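Local coordinates for lantibiotic dehydratase (Microbispora corallina, PDB 5EHK), which probably dehydrates hydroxyl amino acids of the NAI-107 precursor peptide, depending on aminoacylated tRNA, during lantibiotic biosynthesis, at residues A192-Q197 with T283-P288; E185-L190 with A315-S320; H297-V302 with A326-D331; D569-P574 with V595-S600; R169-M174 with G291-Q296. One frame throughout, in Å; residues are numbered along the deposited sequence.

Interaction 1. Residues A192-Q197 with T283-P288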
# COMPACT_ATOMS: atom_id res chain seq x y z
N ALA A 192 -51.05 9.84 16.20
CA ALA A 192 -51.92 8.73 15.86
C ALA A 192 -52.65 8.97 14.55
O ALA A 192 -53.23 8.04 13.96
CB ALA A 192 -52.91 8.47 16.96
N GLY A 193 -52.58 10.21 14.07
CA GLY A 193 -53.25 10.60 12.83
C GLY A 193 -52.46 10.21 11.60
O GLY A 193 -53.03 9.88 10.56
N VAL A 194 -51.14 10.26 11.73
CA VAL A 194 -50.23 9.89 10.64
C VAL A 194 -49.81 8.42 10.71
O VAL A 194 -50.06 7.71 11.70
CB VAL A 194 -48.97 10.75 10.69
CG1 VAL A 194 -49.33 12.23 10.81
CG2 VAL A 194 -48.10 10.33 11.87
N THR A 195 -49.13 7.96 9.65
CA THR A 195 -48.57 6.62 9.61
C THR A 195 -47.12 6.59 10.12
O THR A 195 -46.39 7.58 10.02
CB THR A 195 -48.63 6.05 8.19
OG1 THR A 195 -47.97 6.94 7.27
CG2 THR A 195 -50.07 5.85 7.75
N VAL A 196 -46.69 5.45 10.68
CA VAL A 196 -45.28 5.28 11.08
C VAL A 196 -44.72 3.98 10.49
O VAL A 196 -45.49 3.06 10.15
CB VAL A 196 -45.10 5.24 12.62
CG1 VAL A 196 -45.51 6.56 13.23
CG2 VAL A 196 -45.88 4.11 13.23
N GLN A 197 -43.40 3.91 10.35
CA GLN A 197 -42.75 2.69 9.90
C GLN A 197 -41.38 2.52 10.50
O GLN A 197 -40.76 3.51 10.93
CB GLN A 197 -42.63 2.63 8.38
CG GLN A 197 -41.48 3.42 7.80
CD GLN A 197 -41.56 3.51 6.29
OE1 GLN A 197 -42.08 4.47 5.74
NE2 GLN A 197 -41.06 2.49 5.61
N THR A 283 -42.00 8.93 11.03
CA THR A 283 -43.40 9.33 10.86
C THR A 283 -43.61 9.83 9.45
O THR A 283 -42.65 10.26 8.81
CB THR A 283 -43.87 10.40 11.89
OG1 THR A 283 -43.28 11.67 11.56
CG2 THR A 283 -43.45 10.02 13.29
N ALA A 284 -44.84 9.76 8.96
CA ALA A 284 -45.16 10.26 7.62
C ALA A 284 -44.99 11.78 7.54
O ALA A 284 -44.86 12.35 6.46
CB ALA A 284 -46.56 9.85 7.21
N LEU A 285 -44.97 12.42 8.71
CA LEU A 285 -44.75 13.85 8.79
C LEU A 285 -43.49 14.33 8.08
O LEU A 285 -43.49 15.38 7.44
CB LEU A 285 -44.76 14.32 10.25
CG LEU A 285 -46.13 14.25 10.91
CD1 LEU A 285 -46.04 14.66 12.36
CD2 LEU A 285 -47.10 15.14 10.16
N ARG A 286 -42.41 13.56 8.19
CA ARG A 286 -41.14 13.89 7.54
C ARG A 286 -41.25 13.77 6.03
O ARG A 286 -41.89 12.84 5.50
CB ARG A 286 -40.03 13.02 8.13
CG ARG A 286 -39.71 13.38 9.58
CD ARG A 286 -38.65 12.49 10.16
NE ARG A 286 -38.16 13.00 11.43
CZ ARG A 286 -37.41 12.31 12.29
NH1 ARG A 286 -37.15 11.02 12.06
NH2 ARG A 286 -36.98 12.88 13.41
N PRO A 287 -40.69 14.75 5.32
CA PRO A 287 -40.79 14.86 3.86
C PRO A 287 -40.09 13.68 3.20
O PRO A 287 -38.93 13.45 3.53
CB PRO A 287 -40.06 16.16 3.55
CG PRO A 287 -40.00 16.92 4.85
CD PRO A 287 -39.91 15.86 5.90
N PRO A 288 -40.79 12.94 2.33
CA PRO A 288 -40.26 11.74 1.65
C PRO A 288 -39.09 12.01 0.71
O PRO A 288 -38.39 11.07 0.34
CB PRO A 288 -41.46 11.24 0.83
CG PRO A 288 -42.36 12.44 0.69
CD PRO A 288 -42.18 13.22 1.95
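Val194, Thr195 and Val196 meet the turn that begins at Thr283. One hydrogen bond crosses the contact. Ala284 N donates to Thr195 O at 2.9 Å, with an N-H...O angle of 142°, noticeably bent. The same oxygen also receives a CA-H...O contact from Thr283 CA at 3.6 Å.

The remaining contacts are mostly apolar. Val194 turns CG1 away from its own carbonyl carbon (chi1 -49°), and this methyl reaches Leu285 CD2 at 3.7 Å. The two side chains cross at about a right angle. Val194 CB also lies 4.3 Å from Ala284 CB. Thr195 OG1 also touches the Ala284 methyl. Val196 CG1 and Thr283 CG2 meet at 4.0 Å on one face of the sheet, where Leu191 of helix 188-191 packs on both residues.

The hydroxyl of Thr283 has its partner in Glu185, which also forms a salt bridge with Arg286. Helix 294-306 packs on Val194 and Leu285 through Val301.

Val196 and Thr283 form an antiparallel non-hydrogen-bonded pair, CA to CA 4.5 Å. It belongs to a small antiparallel sheet in which strand 195-198 runs between strands 248-249 and 281-283.

Interaction 2. Residues E185-L190 with A315-S320; sequences ERDRVL and AMSSES
The carboxylate of Asp187 is the flat group at the centre of this contact, and its oxygen OD1 is turned to residues 315-320. Three donors approach that atom. Ser317 N binds the syn lone pair of OD1, at 2.9 Å and with a nearly straight N-H (164°). Ser320 OG comes to OD1 from the anti side, also at 2.9 Å, and lies 19° out of the carboxylate plane. Ser317 OG reaches OD1 nearly along its C-O bond, at 3.1 Å. Asp187 sets its CG opposite the backbone N (chi1 -177°), which carries the carboxylate across to the serines.

The second oxygen, OD2, faces its own chain. Asp187 stands at the N-cap of the short, weakly bonded helix 188-191; OD2 caps Leu190 N, though the modelled bond is too short to trust. The same aspartate also grips the chain near the start of helix 318-339. The three bonds to OD1 would probably favour a charged carboxylate and hold its plane in place.

Apolar packing flanks this polar cluster. Leu190 and Met316 lie side by side and point the same way, with Leu190 CB 3.7 Å from Met316 CB. Val189 places CG2 against the backbone at Met316 N. Helix 294-306 backs the pair: Ala305 touches Leu190, and Glu306 touches Met316. Ala321 and Val324 of helix 318-339 also pack on Met316.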
# COMPACT_ATOMS: atom_id res chain seq x y z
N GLU A 185 -44.11 15.86 15.99
CA GLU A 185 -43.92 14.42 16.28
C GLU A 185 -44.08 14.09 17.77
O GLU A 185 -44.31 12.94 18.15
CB GLU A 185 -42.56 13.90 15.74
CG GLU A 185 -42.56 13.54 14.23
CD GLU A 185 -41.16 13.20 13.65
OE1 GLU A 185 -40.12 13.56 14.26
OE2 GLU A 185 -41.10 12.56 12.57
N ARG A 186 -43.95 15.11 18.61
CA ARG A 186 -44.13 14.96 20.05
C ARG A 186 -45.62 15.00 20.43
O ARG A 186 -46.01 14.57 21.51
CB ARG A 186 -43.33 16.03 20.80
CG ARG A 186 -41.83 15.93 20.60
CD ARG A 186 -41.13 17.11 21.25
NE ARG A 186 -41.62 17.37 22.61
CZ ARG A 186 -41.11 18.27 23.44
NH1 ARG A 186 -40.08 19.02 23.08
NH2 ARG A 186 -41.65 18.42 24.65
N ASP A 187 -46.44 15.53 19.54
CA ASP A 187 -47.88 15.56 19.76
C ASP A 187 -48.47 14.16 19.60
O ASP A 187 -48.71 13.70 18.47
CB ASP A 187 -48.51 16.55 18.77
CG ASP A 187 -50.01 16.71 18.95
OD1 ASP A 187 -50.45 17.87 19.11
OD2 ASP A 187 -50.75 15.70 18.90
N ARG A 188 -48.74 13.49 20.72
CA ARG A 188 -49.21 12.11 20.68
C ARG A 188 -50.56 11.96 20.01
O ARG A 188 -50.89 10.88 19.51
CB ARG A 188 -49.31 11.50 22.07
CG ARG A 188 -48.03 11.54 22.87
CD ARG A 188 -48.21 10.76 24.14
NE ARG A 188 -47.01 10.81 24.97
CZ ARG A 188 -46.87 10.16 26.12
NH1 ARG A 188 -47.86 9.41 26.58
NH2 ARG A 188 -45.74 10.26 26.81
N VAL A 189 -51.33 13.04 20.00
CA VAL A 189 -52.67 13.00 19.41
C VAL A 189 -52.61 13.21 17.90
O VAL A 189 -53.40 12.61 17.15
CB VAL A 189 -53.69 13.94 20.16
CG1 VAL A 189 -52.99 15.09 20.89
CG2 VAL A 189 -54.80 14.44 19.23
N LEU A 190 -51.67 14.04 17.46
CA LEU A 190 -51.42 14.18 16.03
C LEU A 190 -50.76 12.90 15.53
O LEU A 190 -51.15 12.36 14.49
CB LEU A 190 -50.55 15.41 15.73
CG LEU A 190 -50.05 15.65 14.29
CD1 LEU A 190 -51.20 15.74 13.30
CD2 LEU A 190 -49.18 16.90 14.22
N ALA A 315 -58.21 16.87 16.61
CA ALA A 315 -57.19 16.17 15.84
C ALA A 315 -55.93 17.03 15.92
O ALA A 315 -55.80 18.00 15.18
CB ALA A 315 -57.64 15.98 14.40
N MET A 316 -55.04 16.65 16.84
CA MET A 316 -53.83 17.38 17.27
C MET A 316 -54.19 18.39 18.36
O MET A 316 -55.33 18.84 18.45
CB MET A 316 -53.08 18.11 16.14
CG MET A 316 -53.30 19.61 16.14
SD MET A 316 -52.51 20.50 14.80
CE MET A 316 -53.64 20.10 13.47
N SER A 317 -53.21 18.72 19.19
CA SER A 317 -53.42 19.54 20.38
C SER A 317 -53.65 21.00 20.05
O SER A 317 -53.97 21.36 18.91
CB SER A 317 -52.22 19.43 21.32
OG SER A 317 -51.18 20.30 20.91
N SER A 318 -53.49 21.85 21.06
CA SER A 318 -53.67 23.29 20.89
C SER A 318 -52.54 23.93 20.10
O SER A 318 -52.69 24.17 18.90
CB SER A 318 -53.87 23.99 22.25
OG SER A 318 -52.94 23.57 23.24
N GLU A 319 -51.40 24.18 20.75
CA GLU A 319 -50.31 24.93 20.11
C GLU A 319 -49.68 24.20 18.93
O GLU A 319 -48.82 24.76 18.24
CB GLU A 319 -49.22 25.33 21.11
CG GLU A 319 -48.43 24.19 21.70
CD GLU A 319 -49.17 23.46 22.80
OE1 GLU A 319 -50.36 23.14 22.62
OE2 GLU A 319 -48.54 23.20 23.85
N SER A 320 -50.06 22.94 18.71
CA SER A 320 -49.64 22.24 17.50
C SER A 320 -50.33 22.87 16.29
O SER A 320 -49.68 23.16 15.28
CB SER A 320 -49.90 20.73 17.60
OG SER A 320 -48.83 20.06 18.26

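Interaction 3. Residues H297-V302 with A326-D331; sequences HVLDVV and ALREVD
Leu299 is the main side chain of this contact and reaches from helix 294-306 toward helix 318-339. It meets Leu327, Arg328 and Asp331, which lie within about one turn of that helix. Each part of its fork has a different neighbour. CD1 points to Leu327 CB at 4.1 Å. CD2 lies against the CB and CG of Asp331, with Leu299 CD2 to Asp331 CG at 4.1 Å. The branch carbon CG itself is 3.9 Å from Arg328 CG.

The two helices follow each other in the chain and fold back as a splayed, roughly antiparallel pair. The axes of the short segments approach to 10.7 Å at a crossing angle of -136°. No hydrogen bond joins the segments, and the contact is side-chain packing.

Arg328 is second in buried surface. Its chain runs extended from CG to NE. It crosses Leu299 at a slant and touches it through CG. The guanidinium then reaches the next turn of helix 294-306. There Val302 CG2 sits at its edge, near the plane, 4.2 Å from Arg328 NH2. The charge of NH2 is met by a salt bridge to Glu306 of the same helix.

Leu327 offers its CB to Leu299 and has Trp176 as a further neighbour. Helix 174-185 closes this side of the pair: Leu177 and Val181 pack on Val298, and Leu184 packs on Val302.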
# COMPACT_ATOMS: atom_id res chain seq x y z
N HIS A 297 -45.93 18.99 1.73
CA HIS A 297 -46.04 17.61 2.20
C HIS A 297 -46.45 17.54 3.66
O HIS A 297 -47.34 16.76 3.99
CB HIS A 297 -44.74 16.80 2.01
CG HIS A 297 -44.78 15.49 2.73
ND1 HIS A 297 -45.52 14.42 2.28
CD2 HIS A 297 -44.24 15.11 3.91
CE1 HIS A 297 -45.41 13.43 3.14
NE2 HIS A 297 -44.64 13.82 4.14
N VAL A 298 -45.80 18.31 4.53
CA VAL A 298 -46.21 18.35 5.94
C VAL A 298 -47.68 18.78 6.10
O VAL A 298 -48.45 18.11 6.80
CB VAL A 298 -45.33 19.28 6.80
CG1 VAL A 298 -45.85 19.29 8.23
CG2 VAL A 298 -43.86 18.86 6.74
N LEU A 299 -48.05 19.88 5.45
CA LEU A 299 -49.45 20.34 5.46
C LEU A 299 -50.44 19.29 4.94
O LEU A 299 -51.48 19.07 5.57
CB LEU A 299 -49.66 21.69 4.76
CG LEU A 299 -49.08 23.03 5.23
CD1 LEU A 299 -48.02 22.95 6.33
CD2 LEU A 299 -48.56 23.81 4.02
N ASP A 300 -50.16 18.68 3.79
CA ASP A 300 -51.07 17.65 3.25
C ASP A 300 -51.29 16.50 4.25
O ASP A 300 -52.40 15.99 4.40
CB ASP A 300 -50.57 17.11 1.91
CG ASP A 300 -50.62 18.15 0.80
OD1 ASP A 300 -51.50 19.03 0.85
OD2 ASP A 300 -49.75 18.11 -0.10
N VAL A 301 -50.22 16.13 4.94
CA VAL A 301 -50.27 15.07 5.94
C VAL A 301 -51.09 15.43 7.19
O VAL A 301 -51.95 14.65 7.59
CB VAL A 301 -48.85 14.58 6.33
CG1 VAL A 301 -48.89 13.82 7.63
CG2 VAL A 301 -48.26 13.71 5.22
N VAL A 302 -50.85 16.61 7.79
CA VAL A 302 -51.66 17.05 8.95
C VAL A 302 -53.12 17.26 8.55
O VAL A 302 -54.02 17.06 9.36
CB VAL A 302 -51.12 18.29 9.70
CG1 VAL A 302 -49.63 18.19 9.90
CG2 VAL A 302 -51.48 19.56 8.97
N ALA A 326 -48.78 28.79 11.66
CA ALA A 326 -47.51 29.47 11.41
C ALA A 326 -46.70 28.92 10.21
O ALA A 326 -45.90 29.63 9.60
CB ALA A 326 -46.66 29.43 12.68
N LEU A 327 -46.94 27.65 9.86
CA LEU A 327 -46.28 27.05 8.72
C LEU A 327 -47.03 27.33 7.43
O LEU A 327 -46.42 27.62 6.40
CB LEU A 327 -46.12 25.53 8.91
CG LEU A 327 -45.04 25.04 9.89
CD1 LEU A 327 -45.17 23.55 10.14
CD2 LEU A 327 -43.64 25.36 9.38
N ARG A 328 -48.36 27.29 7.49
CA ARG A 328 -49.19 27.63 6.32
C ARG A 328 -49.01 29.09 5.91
O ARG A 328 -49.27 29.46 4.77
CB ARG A 328 -50.67 27.38 6.63
CG ARG A 328 -50.99 25.97 7.04
CD ARG A 328 -52.48 25.75 7.17
NE ARG A 328 -52.76 24.44 7.75
CZ ARG A 328 -53.96 24.03 8.12
NH1 ARG A 328 -55.02 24.82 7.97
NH2 ARG A 328 -54.10 22.83 8.66
N GLU A 329 -48.58 29.92 6.86
CA GLU A 329 -48.36 31.33 6.58
C GLU A 329 -47.11 31.45 5.72
O GLU A 329 -47.08 32.20 4.74
CB GLU A 329 -48.17 32.14 7.87
CG GLU A 329 -48.38 33.65 7.66
CD GLU A 329 -48.20 34.48 8.93
OE1 GLU A 329 -48.68 34.07 10.01
OE2 GLU A 329 -47.57 35.56 8.84
N VAL A 330 -46.11 30.65 6.08
CA VAL A 330 -44.84 30.66 5.36
C VAL A 330 -45.07 30.13 3.96
O VAL A 330 -44.51 30.65 2.99
CB VAL A 330 -43.81 29.81 6.07
CG1 VAL A 330 -42.62 29.52 5.15
CG2 VAL A 330 -43.36 30.50 7.37
N ASP A 331 -45.91 29.11 3.86
CA ASP A 331 -46.29 28.61 2.56
C ASP A 331 -46.90 29.74 1.73
O ASP A 331 -46.47 30.01 0.60
CB ASP A 331 -47.30 27.47 2.71
CG ASP A 331 -47.59 26.79 1.40
OD1 ASP A 331 -46.63 26.27 0.78
OD2 ASP A 331 -48.77 26.79 0.98

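Interaction 4. Residues D569-P574 with V595-S600; sequences DVAFIP and VGLPDS
Leu597 packs closely against the backbone of Phe572 and Ile573. Its CD1 lies 3.4 Å from Phe572 C. Its CG is 3.7 Å from Ile573 N. The other methyl, CD2, meets Ile573 CB at 3.7 Å, and the two side chains cross at about a right angle. Leu597 holds CG opposite its own carbonyl carbon (chi1 -64°), and both methyls can then lie over the strand end.

A parallel beta bridge completes the close part. Val595 N donates to Ala571 O at 2.9 Å, with an N-H angle of 164°. Phe572 CA makes a CA-H...O contact to Val595 O at 3.4 Å. The side chains of Phe572 and Val595 start from the same face, CB to CB 4.3 Å, but the phenyl ring then leads away from Val595.

Past the bridge the backbones separate, Ile573 N to Val595 O 3.7 Å, while Leu597 still spans them closely. Gly596 turns the chain with a positive phi of 82°. Its carbonyl oxygen is met by Ile573 CG2. Gln200 holds the turn by bonding Gly596 N and Leu597 O. Ala571, Ile573 and Gly596 are partly exposed, unlike Phe572, Val595 and Leu597. The strand ends at Val595, and the loop runs on toward strand 604-605.

Strand 566-572 lies between strands 629-634 and 591-595 in a mixed sheet and runs parallel to both. Ala649 of helix 647-656 packs on Phe572 and Leu652 on Val595.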
# COMPACT_ATOMS: atom_id res chain seq x y z
N ASP A 569 -35.14 3.48 -8.00
CA ASP A 569 -34.45 4.69 -7.57
C ASP A 569 -34.28 4.62 -6.06
O ASP A 569 -35.19 4.18 -5.34
CB ASP A 569 -35.27 5.93 -7.94
CG ASP A 569 -35.60 5.98 -9.44
OD1 ASP A 569 -34.64 5.96 -10.24
OD2 ASP A 569 -36.81 5.98 -9.83
N VAL A 570 -33.09 4.98 -5.58
CA VAL A 570 -32.80 4.99 -4.15
C VAL A 570 -33.05 6.40 -3.70
O VAL A 570 -32.64 7.32 -4.37
CB VAL A 570 -31.35 4.52 -3.84
CG1 VAL A 570 -30.43 4.84 -4.98
CG2 VAL A 570 -30.84 5.13 -2.54
N ALA A 571 -33.74 6.57 -2.58
CA ALA A 571 -33.94 7.89 -1.98
C ALA A 571 -33.46 7.86 -0.53
O ALA A 571 -33.82 6.96 0.23
CB ALA A 571 -35.44 8.28 -2.04
N PHE A 572 -32.62 8.82 -0.15
CA PHE A 572 -32.11 8.82 1.23
C PHE A 572 -32.06 10.22 1.86
O PHE A 572 -32.01 11.23 1.16
CB PHE A 572 -30.72 8.22 1.26
CG PHE A 572 -29.72 9.03 0.51
CD1 PHE A 572 -29.11 10.13 1.11
CD2 PHE A 572 -29.41 8.72 -0.80
CE1 PHE A 572 -28.21 10.90 0.41
CE2 PHE A 572 -28.51 9.48 -1.50
CZ PHE A 572 -27.90 10.57 -0.90
N ILE A 573 -32.03 10.27 3.18
CA ILE A 573 -31.85 11.56 3.83
C ILE A 573 -30.38 11.95 3.86
O ILE A 573 -29.54 11.20 4.34
CB ILE A 573 -32.47 11.60 5.25
CG1 ILE A 573 -32.38 13.02 5.81
CG2 ILE A 573 -31.78 10.60 6.17
CD1 ILE A 573 -33.20 14.03 5.02
N PRO A 574 -30.04 13.10 3.27
CA PRO A 574 -28.60 13.40 3.28
C PRO A 574 -28.11 13.82 4.67
O PRO A 574 -28.91 14.25 5.49
CB PRO A 574 -28.48 14.55 2.27
CG PRO A 574 -29.72 14.43 1.39
CD PRO A 574 -30.79 13.94 2.32
N VAL A 595 -34.42 4.78 2.03
CA VAL A 595 -33.45 4.49 3.08
C VAL A 595 -33.37 5.63 4.08
O VAL A 595 -32.82 6.68 3.78
CB VAL A 595 -32.06 4.29 2.51
CG1 VAL A 595 -31.13 3.84 3.60
CG2 VAL A 595 -32.11 3.30 1.38
N GLY A 596 -33.96 5.44 5.26
CA GLY A 596 -33.93 6.49 6.27
C GLY A 596 -34.98 7.56 6.07
O GLY A 596 -34.89 8.63 6.68
N LEU A 597 -35.96 7.28 5.20
CA LEU A 597 -37.07 8.17 4.86
C LEU A 597 -38.33 7.33 4.75
O LEU A 597 -38.23 6.14 4.52
CB LEU A 597 -36.85 8.85 3.51
CG LEU A 597 -35.67 9.78 3.35
CD1 LEU A 597 -35.47 10.04 1.88
CD2 LEU A 597 -35.95 11.06 4.09
N PRO A 598 -39.53 7.93 4.92
CA PRO A 598 -40.78 7.17 4.80
C PRO A 598 -41.02 6.76 3.37
O PRO A 598 -40.38 7.33 2.50
CB PRO A 598 -41.84 8.18 5.20
CG PRO A 598 -41.24 9.49 4.84
CD PRO A 598 -39.79 9.36 5.16
N ASP A 599 -41.92 5.83 3.12
CA ASP A 599 -42.22 5.49 1.75
C ASP A 599 -42.82 6.73 1.10
O ASP A 599 -43.34 7.60 1.79
CB ASP A 599 -43.23 4.34 1.66
CG ASP A 599 -42.64 3.02 2.10
OD1 ASP A 599 -41.47 3.03 2.52
OD2 ASP A 599 -43.37 2.00 2.06
N SER A 600 -42.76 6.79 -0.22
CA SER A 600 -43.44 7.85 -0.96
C SER A 600 -44.74 7.34 -1.59
O SER A 600 -44.80 6.21 -2.11
CB SER A 600 -42.50 8.40 -2.04
OG SER A 600 -43.16 9.19 -3.01

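Interaction 5. Residues R169-M174 with G291-Q296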
# COMPACT_ATOMS: atom_id res chain seq x y z
N ARG A 169 -38.74 30.15 -7.47
CA ARG A 169 -39.51 29.23 -6.63
C ARG A 169 -38.85 29.18 -5.26
O ARG A 169 -37.64 28.98 -5.18
CB ARG A 169 -39.52 27.81 -7.17
CG ARG A 169 -39.90 26.84 -6.09
CD ARG A 169 -40.20 25.49 -6.64
NE ARG A 169 -38.94 24.85 -7.00
CZ ARG A 169 -38.84 23.79 -7.78
NH1 ARG A 169 -39.92 23.22 -8.30
NH2 ARG A 169 -37.64 23.30 -8.05
N THR A 170 -39.63 29.34 -4.19
CA THR A 170 -39.09 29.40 -2.83
C THR A 170 -39.66 28.30 -1.92
O THR A 170 -40.87 28.09 -1.86
CB THR A 170 -39.33 30.78 -2.20
OG1 THR A 170 -38.80 31.77 -3.08
CG2 THR A 170 -38.66 30.90 -0.82
N ARG A 171 -38.78 27.61 -1.22
CA ARG A 171 -39.17 26.50 -0.36
C ARG A 171 -38.49 26.56 0.99
O ARG A 171 -37.47 27.23 1.17
CB ARG A 171 -38.89 25.16 -1.03
CG ARG A 171 -39.86 24.81 -2.14
CD ARG A 171 -39.35 23.66 -2.98
NE ARG A 171 -40.37 23.17 -3.89
CZ ARG A 171 -40.18 22.21 -4.79
NH1 ARG A 171 -38.99 21.64 -4.91
NH2 ARG A 171 -41.18 21.82 -5.58
N ALA A 172 -39.08 25.85 1.93
CA ALA A 172 -38.56 25.76 3.28
C ALA A 172 -37.26 24.98 3.25
O ALA A 172 -37.17 23.97 2.57
CB ALA A 172 -39.58 25.07 4.17
N ASP A 173 -36.26 25.46 3.97
CA ASP A 173 -35.00 24.73 4.16
C ASP A 173 -35.28 23.49 4.99
O ASP A 173 -35.98 23.57 6.00
CB ASP A 173 -33.98 25.63 4.84
CG ASP A 173 -32.81 24.88 5.45
OD1 ASP A 173 -31.89 24.47 4.70
OD2 ASP A 173 -32.77 24.75 6.69
N MET A 174 -34.76 22.34 4.56
CA MET A 174 -35.08 21.06 5.21
C MET A 174 -34.70 21.03 6.69
O MET A 174 -35.45 20.51 7.51
CB MET A 174 -34.45 19.88 4.48
CG MET A 174 -35.20 19.45 3.26
SD MET A 174 -36.83 18.82 3.73
CE MET A 174 -36.36 17.52 4.85
N GLY A 291 -39.78 14.62 -4.60
CA GLY A 291 -39.92 15.62 -5.65
C GLY A 291 -40.92 16.73 -5.37
O GLY A 291 -40.80 17.81 -5.94
N ASP A 292 -41.89 16.47 -4.50
CA ASP A 292 -42.84 17.49 -4.07
C ASP A 292 -42.18 18.55 -3.21
O ASP A 292 -41.06 18.37 -2.74
CB ASP A 292 -44.01 16.84 -3.30
CG ASP A 292 -45.19 17.82 -3.04
OD1 ASP A 292 -45.33 18.82 -3.80
OD2 ASP A 292 -45.98 17.56 -2.09
N ASP A 293 -42.89 19.66 -3.00
CA ASP A 293 -42.51 20.67 -2.03
C ASP A 293 -42.62 20.00 -0.66
O ASP A 293 -43.66 19.39 -0.35
CB ASP A 293 -43.46 21.87 -2.15
CG ASP A 293 -43.27 22.92 -1.05
OD1 ASP A 293 -42.14 23.12 -0.54
OD2 ASP A 293 -44.28 23.58 -0.73
N PRO A 294 -41.54 20.05 0.13
CA PRO A 294 -41.50 19.51 1.49
C PRO A 294 -42.53 20.17 2.39
O PRO A 294 -43.23 19.45 3.11
CB PRO A 294 -40.07 19.80 1.96
CG PRO A 294 -39.57 20.88 1.05
CD PRO A 294 -40.22 20.57 -0.28
N LEU A 295 -42.63 21.51 2.38
CA LEU A 295 -43.57 22.21 3.26
C LEU A 295 -45.01 21.75 3.02
O LEU A 295 -45.74 21.43 3.97
CB LEU A 295 -43.45 23.72 3.10
CG LEU A 295 -44.28 24.59 4.05
CD1 LEU A 295 -43.95 24.29 5.51
CD2 LEU A 295 -43.99 26.04 3.78
N GLN A 296 -45.38 21.68 1.75
CA GLN A 296 -46.71 21.26 1.35
C GLN A 296 -46.97 19.82 1.79
O GLN A 296 -48.08 19.47 2.18
CB GLN A 296 -46.90 21.42 -0.15
CG GLN A 296 -48.34 21.23 -0.60
CD GLN A 296 -49.29 22.25 0.04
OE1 GLN A 296 -49.08 23.48 -0.05
NE2 GLN A 296 -50.34 21.75 0.69
O HOH W 1 -42.93 26.44 -2.20
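Arg171 and Ala172, at the end of strand 167-172, pack on the N-terminal end of helix 294-306 and the residues just before it. Asp293 is the N-cap of that helix. The touching parts run at 91° to each other.

The Arg169 guanidinium lies over one face of that of Arg171, and Arg169 has Asp369 as its salt-bridge partner. Thr170 takes part through its carbonyl. A water donates to Thr170 O at 2.7 Å and also, weakly, to Asp293 OD2.

Arg171 is extended from CG to NE and passes Asp293 head to tail. The planes of the guanidinium and the Asp293 carboxylate are 3° apart. NE and Asp293 OD1 form a long salt bridge of 3.8 Å. OD1 stands clear of the guanidinium plane, so the attraction is electrostatic and not a hydrogen bond. The backbone of Asp292 and Asp293 lies over the guanidinium face turned away from Arg169. The Asp293 carboxylate also accepts weak capping bonds from Leu295 N and Gln296 N.

Ala172 packs its CB on Leu295 CB at 4.2 Å. Met174 begins helix 174-185. Its side chain bends at chi2 (-65°) and again at chi3, and SD comes to rest 3.8 Å from Pro294 CB.

How the interactions relate
From the N terminus, residues 169-174, 185-190 and 192-197 open the loops of interactions 5, 2 and 1. Interaction 1 closes first, at 283-288, and is nested inside both others. Interaction 5 closes next, at 291-296. Interaction 2 closes at 315-320, so interactions 2 and 5 cross. Interaction 3 opens at 297-302 and closes at 326-331; it crosses interaction 2 and follows interaction 5. Interaction 4 comes later, as a short loop of its own. Helix 294-306 serves interactions 3 and 5, and helix 318-339 serves interactions 2 and 3. His297 bonds to Ala284 O of interaction 1. Gln197 bonds to Asp599 N, joining the small antiparallel sheet to the loop that leaves the mixed sheet.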